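Local structure of pheromone cOB1/lipoprotein, YaeC family (Enterococcus faecalis, 4EF1) at residues A[20-25]-A[221-226]. The protein probably binds methionine as the substrate-binding lipoprotein of a membrane transporter, and its precursor also carries the sex pheromone cOB1. Numbering follows the deposited sequence.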
# COMPACT_ATOMS: atom_id res chain seq x y z
N GLU A 20 -13.58 5.28 -9.82
CA GLU A 20 -14.22 5.89 -10.99
C GLU A 20 -14.78 4.80 -11.90
O GLU A 20 -15.91 4.93 -12.40
CB GLU A 20 -13.26 6.79 -11.80
CG GLU A 20 -12.82 8.09 -11.11
CD GLU A 20 -13.94 9.08 -10.81
OE1 GLU A 20 -14.94 9.13 -11.56
OE2 GLU A 20 -13.83 9.80 -9.77
N HIS A 21 -13.99 3.76 -12.16
CA HIS A 21 -14.38 2.68 -13.05
C HIS A 21 -15.65 1.97 -12.64
O HIS A 21 -16.45 1.59 -13.49
CB HIS A 21 -13.22 1.69 -13.25
CG HIS A 21 -13.59 0.47 -14.06
ND1 HIS A 21 -13.73 0.51 -15.39
CD2 HIS A 21 -13.89 -0.83 -13.67
CE1 HIS A 21 -14.11 -0.71 -15.84
NE2 HIS A 21 -14.20 -1.53 -14.80
N VAL A 22 -15.85 1.77 -11.35
CA VAL A 22 -17.05 1.05 -10.86
C VAL A 22 -18.30 1.96 -10.64
O VAL A 22 -19.38 1.44 -10.31
CB VAL A 22 -16.72 0.21 -9.58
CG1 VAL A 22 -15.59 -0.80 -9.85
CG2 VAL A 22 -16.37 1.09 -8.40
N LYS A 23 -18.19 3.28 -10.82
CA LYS A 23 -19.38 4.16 -10.62
C LYS A 23 -20.65 3.69 -11.37
O LYS A 23 -21.70 3.61 -10.77
CB LYS A 23 -19.13 5.62 -10.97
CG LYS A 23 -18.24 6.37 -10.00
CD LYS A 23 -18.17 7.83 -10.39
CE LYS A 23 -17.28 8.62 -9.47
NZ LYS A 23 -17.19 10.01 -9.96
N PRO A 24 -20.53 3.35 -12.65
CA PRO A 24 -21.77 2.87 -13.35
C PRO A 24 -22.36 1.58 -12.76
O PRO A 24 -23.58 1.41 -12.74
CB PRO A 24 -21.30 2.66 -14.80
CG PRO A 24 -20.01 3.40 -14.92
CD PRO A 24 -19.38 3.42 -13.55
N LEU A 25 -21.50 0.69 -12.24
CA LEU A 25 -21.97 -0.55 -11.57
C LEU A 25 -22.68 -0.24 -10.26
O LEU A 25 -23.73 -0.81 -9.97
CB LEU A 25 -20.79 -1.52 -11.33
CG LEU A 25 -20.25 -2.22 -12.57
CD1 LEU A 25 -18.80 -2.67 -12.38
CD2 LEU A 25 -21.19 -3.37 -12.90
N VAL A 221 -17.97 -3.03 -1.67
CA VAL A 221 -16.99 -4.11 -1.53
C VAL A 221 -17.26 -5.27 -2.49
O VAL A 221 -16.33 -5.82 -3.04
CB VAL A 221 -16.89 -4.62 -0.05
CG1 VAL A 221 -15.96 -5.84 0.06
CG2 VAL A 221 -16.40 -3.50 0.85
N LYS A 222 -18.53 -5.66 -2.65
CA LYS A 222 -18.88 -6.77 -3.49
C LYS A 222 -18.55 -6.42 -4.95
O LYS A 222 -18.02 -7.27 -5.67
CB LYS A 222 -20.35 -7.17 -3.38
CG LYS A 222 -20.72 -8.43 -4.20
CD LYS A 222 -22.20 -8.74 -4.09
CE LYS A 222 -22.60 -10.00 -4.81
NZ LYS A 222 -24.03 -10.34 -4.62
N VAL A 223 -18.88 -5.19 -5.37
CA VAL A 223 -18.65 -4.76 -6.79
C VAL A 223 -17.15 -4.71 -7.04
O VAL A 223 -16.65 -5.26 -8.04
CB VAL A 223 -19.33 -3.42 -7.10
CG1 VAL A 223 -18.78 -2.82 -8.38
CG2 VAL A 223 -20.83 -3.58 -7.13
N LEU A 224 -16.39 -4.18 -6.08
CA LEU A 224 -14.94 -4.14 -6.17
C LEU A 224 -14.25 -5.51 -6.26
O LEU A 224 -13.19 -5.63 -6.88
CB LEU A 224 -14.33 -3.32 -5.04
CG LEU A 224 -14.51 -1.83 -5.06
CD1 LEU A 224 -14.02 -1.27 -3.73
CD2 LEU A 224 -13.81 -1.21 -6.28
N ARG A 225 -14.86 -6.54 -5.66
CA ARG A 225 -14.36 -7.92 -5.75
C ARG A 225 -14.98 -8.74 -6.88
O ARG A 225 -14.57 -9.90 -7.11
CB ARG A 225 -14.63 -8.65 -4.43
CG ARG A 225 -13.86 -8.07 -3.27
CD ARG A 225 -14.34 -8.71 -2.00
NE ARG A 225 -13.44 -8.48 -0.88
CZ ARG A 225 -13.72 -8.77 0.39
NH1 ARG A 225 -14.91 -9.28 0.76
NH2 ARG A 225 -12.81 -8.55 1.34
N SER A 226 -15.96 -8.19 -7.61
CA SER A 226 -16.62 -8.99 -8.66
C SER A 226 -15.64 -9.35 -9.77
O SER A 226 -14.72 -8.57 -10.02
CB SER A 226 -17.82 -8.25 -9.26
OG SER A 226 -17.39 -7.06 -9.92
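V22 and L25 of helix 12-28 close on V223 and L224 of helix 215-225, an apolar helix-helix contact in one lobe of the periplasmic binding protein fold. The axes of the two short segments approach to 10.4 Å at 114°, and four side chains make the contact. V223 CG1, set anti to the backbone N (chi1 164°), packs against both L25 CB, at 3.8 Å, and V22 CB, at 3.9 Å. On the buried side V22 and L224 cross at about a right angle, and L224 CD2 sits between the two methyls of V22, 4.0 Å from each of CG1 and CG2. I18, a turn earlier on helix 12-28, and I81 of strand 75-83 also pack on L224.

Toward solvent the contact thins out at L25 and V223, both partly exposed; L25 CD1 is 4.0 Å from V223 CG1, while the leucine also rests on E228 and V229 of helix 227-236. K23 points away from V223 and L224 and forms a salt bridge with E20. Where the chain turns into helix 227-236, the N-cap residue S226 donates two hydrogen bonds to V223 O, one from its N and a second from OG, 2.7 Å long and in the carbonyl plane on a lone pair.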